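Local coordinates for peptidoglycan D,D-transpeptidase PbpA (Mycobacterium tuberculosis, PDB 3UN7), which probably cross-links the peptides of cell-wall peptidoglycan as a penicillin-binding D,D-transpeptidase and takes part in the regulation of cell length, at residues A208-Q213 against A367-E372; L136-G141 against I323-A328; Q170-G173 against P179-N182. All blocks are in the same frame, centred on the assembly; numbering follows the deposited sequence.

Contact 1 of 3, residues A208-Q213 against A367-E372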
loop_
_atom_site.group_PDB
_atom_site.type_symbol
_atom_site.label_atom_id
_atom_site.label_comp_id
_atom_site.label_asym_id
_atom_site.label_seq_id
_atom_site.Cartn_x
_atom_site.Cartn_y
_atom_site.Cartn_z
ATOM N N ALA A 208 -20.881 -4.522 19.635
ATOM C CA ALA A 208 -20.738 -5.972 19.527
ATOM C C ALA A 208 -19.579 -6.421 20.428
ATOM O O ALA A 208 -18.698 -5.630 20.763
ATOM C CB ALA A 208 -20.483 -6.387 18.080
ATOM N N THR A 209 -19.596 -7.679 20.843
ATOM C CA THR A 209 -18.482 -8.215 21.627
ATOM C C THR A 209 -17.856 -9.365 20.870
ATOM O O THR A 209 -18.481 -9.963 19.989
ATOM C CB THR A 209 -18.894 -8.697 23.036
ATOM O OG1 THR A 209 -19.701 -9.873 22.929
ATOM C CG2 THR A 209 -19.656 -7.622 23.797
ATOM N N GLU A 210 -16.614 -9.661 21.229
ATOM C CA GLU A 210 -15.839 -10.710 20.597
ATOM C C GLU A 210 -16.401 -12.088 20.868
ATOM O O GLU A 210 -16.100 -13.043 20.148
ATOM C CB GLU A 210 -14.414 -10.679 21.127
ATOM C CG GLU A 210 -13.592 -9.486 20.715
ATOM C CD GLU A 210 -12.161 -9.637 21.177
ATOM O OE1 GLU A 210 -11.759 -10.788 21.463
ATOM O OE2 GLU A 210 -11.438 -8.618 21.259
ATOM N N THR A 211 -17.195 -12.198 21.927
ATOM C CA THR A 211 -17.664 -13.494 22.377
ATOM C C THR A 211 -19.075 -13.788 21.908
ATOM O O THR A 211 -19.565 -14.887 22.131
ATOM C CB THR A 211 -17.610 -13.662 23.924
ATOM O OG1 THR A 211 -18.942 -13.647 24.453
ATOM C CG2 THR A 211 -16.764 -12.581 24.578
ATOM N N GLU A 212 -19.725 -12.821 21.256
ATOM C CA GLU A 212 -21.087 -13.037 20.803
ATOM C C GLU A 212 -21.124 -13.996 19.620
ATOM O O GLU A 212 -20.162 -14.101 18.852
ATOM C CB GLU A 212 -21.792 -11.720 20.464
ATOM C CG GLU A 212 -21.316 -11.068 19.176
ATOM C CD GLU A 212 -22.465 -10.539 18.351
ATOM O OE1 GLU A 212 -23.592 -11.104 18.441
ATOM O OE2 GLU A 212 -22.240 -9.567 17.609
ATOM N N GLN A 213 -22.259 -14.669 19.472
ATOM C CA GLN A 213 -22.360 -15.834 18.606
ATOM C C GLN A 213 -22.910 -15.496 17.226
ATOM O O GLN A 213 -23.928 -14.822 17.112
ATOM C CB GLN A 213 -23.211 -16.913 19.295
ATOM C CG GLN A 213 -22.597 -17.414 20.619
ATOM C CD GLN A 213 -21.274 -18.129 20.411
ATOM O OE1 GLN A 213 -20.239 -17.715 20.940
ATOM N NE2 GLN A 213 -21.297 -19.190 19.608
ATOM N N ALA A 367 -8.982 -0.434 18.992
ATOM C CA ALA A 367 -7.669 -0.695 18.398
ATOM C C ALA A 367 -7.011 -1.907 19.042
ATOM O O ALA A 367 -6.507 -2.773 18.341
ATOM C CB ALA A 367 -6.765 0.528 18.534
ATOM N N ALA A 368 -7.026 -1.963 20.375
ATOM C CA ALA A 368 -6.493 -3.119 21.108
ATOM C C ALA A 368 -7.263 -4.418 20.836
ATOM O O ALA A 368 -6.664 -5.480 20.703
ATOM C CB ALA A 368 -6.435 -2.836 22.598
ATOM N N LYS A 369 -8.589 -4.342 20.753
ATOM C CA LYS A 369 -9.367 -5.544 20.491
ATOM C C LYS A 369 -9.016 -6.048 19.097
ATOM O O LYS A 369 -8.765 -7.226 18.917
ATOM C CB LYS A 369 -10.880 -5.294 20.636
ATOM C CG LYS A 369 -11.387 -5.266 22.080
ATOM C CD LYS A 369 -12.881 -4.893 22.150
ATOM C CE LYS A 369 -13.466 -5.104 23.549
ATOM N NZ LYS A 369 -12.795 -4.291 24.616
ATOM N N LEU A 370 -8.930 -5.141 18.127
ATOM C CA LEU A 370 -8.603 -5.518 16.748
ATOM C C LEU A 370 -7.198 -6.106 16.662
ATOM O O LEU A 370 -6.978 -7.078 15.947
ATOM C CB LEU A 370 -8.742 -4.311 15.810
ATOM C CG LEU A 370 -10.172 -3.804 15.558
ATOM C CD1 LEU A 370 -10.125 -2.397 14.969
ATOM C CD2 LEU A 370 -10.959 -4.744 14.663
ATOM N N THR A 371 -6.270 -5.522 17.415
ATOM C CA THR A 371 -4.907 -6.028 17.509
ATOM C C THR A 371 -4.866 -7.489 17.984
ATOM O O THR A 371 -4.183 -8.331 17.391
ATOM C CB THR A 371 -4.074 -5.140 18.439
ATOM O OG1 THR A 371 -4.017 -3.808 17.900
ATOM C CG2 THR A 371 -2.665 -5.671 18.553
ATOM N N GLU A 372 -5.607 -7.773 19.055
ATOM C CA GLU A 372 -5.718 -9.112 19.628
ATOM C C GLU A 372 -6.322 -10.099 18.618
ATOM O O GLU A 372 -5.849 -11.228 18.475
ATOM C CB GLU A 372 -6.564 -9.012 20.897
ATOM C CG GLU A 372 -7.154 -10.298 21.456
ATOM C CD GLU A 372 -8.449 -10.024 22.239
ATOM O OE1 GLU A 372 -9.391 -10.860 22.137
ATOM O OE2 GLU A 372 -8.521 -8.962 22.928
#
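Glu-210 reaches from its loop to the exposed face of helix 364-379, where it meets Lys-369 and, one helical turn on, Glu-372. Its CG lies beside the backbone N (chi1 -69°) and the chain runs extended from there, which carries the carboxylate straight across to the helix. The acid of Glu-372 arrives from the opposite direction, and the two flat groups are turned 55° against each other. Glu-210 OE1 stands 2.5 Å from Glu-372 OE1, a spacing at which one of the two acids probably carries a proton. Both residues also touch a neighbouring molecule in the crystal. Lys-369 takes part through its methylenes rather than its charge: Glu-210 OE2 rests 3.4 Å from Lys-369 CB, whereas the amine swings away at the last torsion and leaves Lys-369 NZ 5.6 Å from Glu-210 OE2. Backbone hydrogen bonds from Glu-210 to Arg-246 and from Glu-212 to Leu-245 tie the loop to helix 245-251. What results is a small polar surface contact between a type I beta turn, Thr-209 to Glu-212, and a helix of the transpeptidase domain.

Contact 2 of 3, residues L136-G141 against I323-A328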
loop_
_atom_site.group_PDB
_atom_site.type_symbol
_atom_site.label_atom_id
_atom_site.label_comp_id
_atom_site.label_asym_id
_atom_site.label_seq_id
_atom_site.Cartn_x
_atom_site.Cartn_y
_atom_site.Cartn_z
ATOM N N LEU A 136 4.788 1.015 6.144
ATOM C CA LEU A 136 4.584 2.296 6.811
ATOM C C LEU A 136 5.122 2.190 8.220
ATOM O O LEU A 136 5.121 1.107 8.820
ATOM C CB LEU A 136 3.088 2.647 6.880
ATOM C CG LEU A 136 2.293 2.779 5.570
ATOM C CD1 LEU A 136 0.830 3.093 5.865
ATOM C CD2 LEU A 136 2.894 3.874 4.661
ATOM N N GLU A 137 5.578 3.311 8.752
ATOM C CA GLU A 137 5.937 3.389 10.167
ATOM C C GLU A 137 4.724 3.943 10.893
ATOM O O GLU A 137 4.386 5.107 10.695
ATOM C CB GLU A 137 7.121 4.332 10.351
ATOM C CG GLU A 137 7.608 4.434 11.794
ATOM C CD GLU A 137 8.955 5.106 11.852
ATOM O OE1 GLU A 137 9.012 6.330 11.652
ATOM O OE2 GLU A 137 9.961 4.406 12.073
ATOM N N PRO A 138 4.066 3.122 11.739
ATOM C CA PRO A 138 2.763 3.539 12.241
ATOM C C PRO A 138 2.747 4.797 13.118
ATOM O O PRO A 138 1.781 5.551 13.043
ATOM C CB PRO A 138 2.253 2.292 12.985
ATOM C CG PRO A 138 3.067 1.143 12.420
ATOM C CD PRO A 138 4.421 1.778 12.238
ATOM N N SER A 139 3.816 5.042 13.888
ATOM C CA SER A 139 3.869 6.172 14.810
ATOM C C SER A 139 4.164 7.508 14.119
ATOM O O SER A 139 3.978 8.574 14.710
ATOM C CB SER A 139 4.914 5.919 15.902
ATOM O OG SER A 139 6.221 5.843 15.357
ATOM N N THR A 140 4.632 7.458 12.874
ATOM C CA THR A 140 5.021 8.677 12.183
ATOM C C THR A 140 4.316 8.891 10.864
ATOM O O THR A 140 4.167 10.032 10.449
ATOM C CB THR A 140 6.536 8.716 11.897
ATOM O OG1 THR A 140 6.868 7.612 11.049
ATOM C CG2 THR A 140 7.339 8.644 13.177
ATOM N N GLY A 141 3.898 7.809 10.199
ATOM C CA GLY A 141 3.420 7.904 8.813
ATOM C C GLY A 141 4.482 7.852 7.716
ATOM O O GLY A 141 4.165 7.971 6.527
ATOM N N ILE A 323 -4.799 1.160 7.152
ATOM C CA ILE A 323 -5.715 0.519 8.131
ATOM C C ILE A 323 -4.906 -0.226 9.182
ATOM O O ILE A 323 -5.114 -0.047 10.391
ATOM C CB ILE A 323 -6.726 -0.425 7.447
ATOM C CG1 ILE A 323 -7.726 0.386 6.624
ATOM C CG2 ILE A 323 -7.498 -1.267 8.473
ATOM C CD1 ILE A 323 -8.429 -0.430 5.553
ATOM N N ALA A 324 -3.952 -1.037 8.722
ATOM C CA ALA A 324 -3.077 -1.776 9.625
ATOM C C ALA A 324 -2.234 -0.819 10.506
ATOM O O ALA A 324 -2.087 -1.043 11.713
ATOM C CB ALA A 324 -2.180 -2.751 8.827
ATOM N N ALA A 325 -1.692 0.243 9.898
ATOM C CA ALA A 325 -0.875 1.243 10.622
ATOM C C ALA A 325 -1.699 1.991 11.683
ATOM O O ALA A 325 -1.230 2.260 12.778
ATOM C CB ALA A 325 -0.278 2.247 9.634
ATOM N N THR A 326 -2.928 2.335 11.325
ATOM C CA THR A 326 -3.873 2.975 12.248
ATOM C C THR A 326 -4.155 2.128 13.501
ATOM O O THR A 326 -4.047 2.622 14.624
ATOM C CB THR A 326 -5.180 3.357 11.492
ATOM O OG1 THR A 326 -4.849 4.317 10.477
ATOM C CG2 THR A 326 -6.230 3.982 12.420
ATOM N N ILE A 327 -4.504 0.863 13.304
ATOM C CA ILE A 327 -4.694 -0.073 14.411
ATOM C C ILE A 327 -3.399 -0.152 15.223
ATOM O O ILE A 327 -3.426 0.015 16.436
ATOM C CB ILE A 327 -5.174 -1.454 13.897
ATOM C CG1 ILE A 327 -6.566 -1.306 13.268
ATOM C CG2 ILE A 327 -5.270 -2.483 15.028
ATOM C CD1 ILE A 327 -6.926 -2.410 12.268
ATOM N N ALA A 328 -2.271 -0.331 14.531
ATOM C CA ALA A 328 -0.948 -0.421 15.157
ATOM C C ALA A 328 -0.637 0.774 16.055
ATOM O O ALA A 328 -0.035 0.635 17.127
ATOM C CB ALA A 328 0.125 -0.556 14.070
#
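Pro-138 sets its ring against two alanines, Ala-325 and Ala-328, that lie one turn apart on helix 317-328, and the example illustrates how small side chains let a loop come close to a helix. Pro-138 CB sits 3.7 Å from Ala-328 CB. The same Pro-138 CB lies 3.5 Å from the carbonyl oxygen Ala-325 O, so the ring meets backbone as well as methyl groups. Leu-136 adds a lighter touch at the strand end, its CD1 lying 4.0 Å from Ala-325 CB. The side chains that meet here are all apolar, the one polar atom touched being the carbonyl oxygen of Ala-325.

The open side lies at Ser-139, which is exposed, and Glu-137, which is partly so. Glu-137, whose CB points away from the helix, turns its carboxylate back onto its own loop: Thr-140 OG1 donates to Glu-137 OE1 at 2.6 Å, and OE1 receives it on its anti lone pair, away from the other carboxylate oxygen. Glu-137 O in turn accepts from both Gly-141 N, at 2.8 Å, and Thr-140 N, which curls the chain tightly. Gly-141 closes the bend with a positive phi (85°).

The loop joins hairpin strands 131-136 and 143-149, and Leu-136 pairs with Ala-426 of strand 425-431. Ala-328 also touches Phe-417 of strand 411-418, while Ile-323 and Ile-327, on the helix face turned from the loop, touch helix 196-205, and Ile-327 reaches helix 364-379 as well.

Contact 3 of 3, residues Q170-G173 against P179-N182; sequences QRLG and PLTN
Leu-172, near the end of helix 162-174, is met by two consecutive residues of the chain as it returns, Pro-179 and Leu-180, each engaging a different part of the leucine. The two leucines cross at about a right angle. Leu-180 lays its branched end against the root and one branch of Leu-172: Leu-180 CD1 lies 3.7 Å from Leu-172 CB, and Leu-180 CD2 lies 3.9 Å from Leu-172 CD1. The second branch of Leu-172 is taken by the proline, with Leu-172 CD2 standing 3.7 Å from Pro-179 CG. Here the approach is oblique, and the ring offers its CG corner, while Pro-179 CD passes 4.1 Å from Leu-172 O.

Both leucines share the same shape. In Leu-172 a chi1 of -66° sets CG beside the backbone N, and chi2 near 170° turns the branches, CD1 to the leucine and CD2 to the proline.

This is a helix end packed against the loop that follows it, a short local closure in which only five residues separate Gly-173 from Pro-179. The loop then runs on toward helix 196-205, just ahead of which lies the probable acyl-ester serine, Ser-193, in the SxxK motif of penicillin-binding proteins.

Tyr-152 touches both Leu-172 and Leu-180 and so extends the apolar cluster beyond the three residues. Pro-179 is the buried member of the trio, whereas both leucines stay partly exposed. A hydrogen bond between Thr-181 OG1 and Ser-178 OG bridges the residues that flank Pro-179 and Leu-180 in sequence, and Thr-181 O is bound by Ser-148 OG. Asn-182 packs on Leu-146 and Ser-148 of strand 143-149, an outer strand of the five-stranded antiparallel sheet.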
loop_
_atom_site.group_PDB
_atom_site.type_symbol
_atom_site.label_atom_id
_atom_site.label_comp_id
_atom_site.label_asym_id
_atom_site.label_seq_id
_atom_site.Cartn_x
_atom_site.Cartn_y
_atom_site.Cartn_z
ATOM N N GLN A 170 6.347 3.253 -26.223
ATOM C CA GLN A 170 5.378 2.427 -26.956
ATOM C C GLN A 170 5.302 1.001 -26.396
ATOM O O GLN A 170 4.199 0.470 -26.192
ATOM C CB GLN A 170 5.725 2.442 -28.455
ATOM C CG GLN A 170 4.981 1.438 -29.332
ATOM C CD GLN A 170 5.897 0.336 -29.846
ATOM O OE1 GLN A 170 6.888 -0.028 -29.199
ATOM N NE2 GLN A 170 5.578 -0.193 -31.020
ATOM N N ARG A 171 6.465 0.398 -26.131
ATOM C CA ARG A 171 6.538 -0.921 -25.482
ATOM C C ARG A 171 5.819 -0.939 -24.125
ATOM O O ARG A 171 5.047 -1.846 -23.847
ATOM C CB ARG A 171 7.997 -1.378 -25.304
ATOM C CG ARG A 171 8.731 -1.798 -26.588
ATOM C CD ARG A 171 10.176 -2.242 -26.280
ATOM N NE ARG A 171 11.204 -1.274 -26.703
ATOM C CZ ARG A 171 12.064 -0.662 -25.889
ATOM N NH1 ARG A 171 12.039 -0.889 -24.579
ATOM N NH2 ARG A 171 12.960 0.187 -26.386
ATOM N N LEU A 172 6.070 0.067 -23.291
ATOM C CA LEU A 172 5.475 0.135 -21.953
ATOM C C LEU A 172 3.971 0.395 -22.020
ATOM O O LEU A 172 3.188 -0.191 -21.265
ATOM C CB LEU A 172 6.180 1.206 -21.092
ATOM C CG LEU A 172 7.652 0.942 -20.720
ATOM C CD1 LEU A 172 8.344 2.152 -20.074
ATOM C CD2 LEU A 172 7.802 -0.293 -19.840
ATOM N N GLY A 173 3.573 1.259 -22.945
ATOM C CA GLY A 173 2.167 1.589 -23.142
ATOM C C GLY A 173 1.326 0.430 -23.640
ATOM O O GLY A 173 0.144 0.312 -23.290
ATOM N N PRO A 179 3.476 -1.893 -16.619
ATOM C CA PRO A 179 4.531 -1.680 -15.605
ATOM C C PRO A 179 4.737 -0.212 -15.215
ATOM O O PRO A 179 5.300 0.068 -14.163
ATOM C CB PRO A 179 5.773 -2.275 -16.255
ATOM C CG PRO A 179 5.502 -2.221 -17.708
ATOM C CD PRO A 179 4.026 -2.346 -17.908
ATOM N N LEU A 180 4.245 0.717 -16.033
ATOM C CA LEU A 180 4.278 2.127 -15.678
ATOM C C LEU A 180 3.379 2.442 -14.482
ATOM O O LEU A 180 3.595 3.423 -13.765
ATOM C CB LEU A 180 3.899 2.984 -16.892
ATOM C CG LEU A 180 4.993 3.145 -17.964
ATOM C CD1 LEU A 180 4.408 3.828 -19.196
ATOM C CD2 LEU A 180 6.180 3.962 -17.435
ATOM N N THR A 181 2.347 1.627 -14.278
ATOM C CA THR A 181 1.403 1.868 -13.186
ATOM C C THR A 181 2.094 1.692 -11.822
ATOM O O THR A 181 2.803 0.696 -11.584
ATOM C CB THR A 181 0.139 0.982 -13.323
ATOM O OG1 THR A 181 -0.448 1.208 -14.612
ATOM C CG2 THR A 181 -0.907 1.324 -12.258
ATOM N N ASN A 182 1.925 2.684 -10.946
ATOM C CA ASN A 182 2.355 2.529 -9.571
ATOM C C ASN A 182 1.172 1.915 -8.835
ATOM O O ASN A 182 0.277 2.621 -8.376
ATOM C CB ASN A 182 2.772 3.872 -8.948
ATOM C CG ASN A 182 3.244 3.717 -7.525
ATOM O OD1 ASN A 182 2.987 2.692 -6.892
ATOM N ND2 ASN A 182 3.938 4.730 -7.003
#

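How the contacts relate
Contacts 1 and 2 are neighbours through their two helices: Ile-327 CG2 lies 3.4 Å from Thr-371 OG1, although the contact centres are 20 Å apart. Their segments alternate along the chain. Contact 3 falls within the stretch of chain that runs between the two segments of contact 2, yet sits on the opposite side of the chain's centre, about 12 Å away between nearest atoms. Strand 143-149, which follows the loop of contact 2, itself packs against segment 179-182 of contact 3. Contacts 1 and 3 are furthest apart, 43 Å between centres. All three belong to the transpeptidase region but lie away from the probable nucleophile, Ser-193.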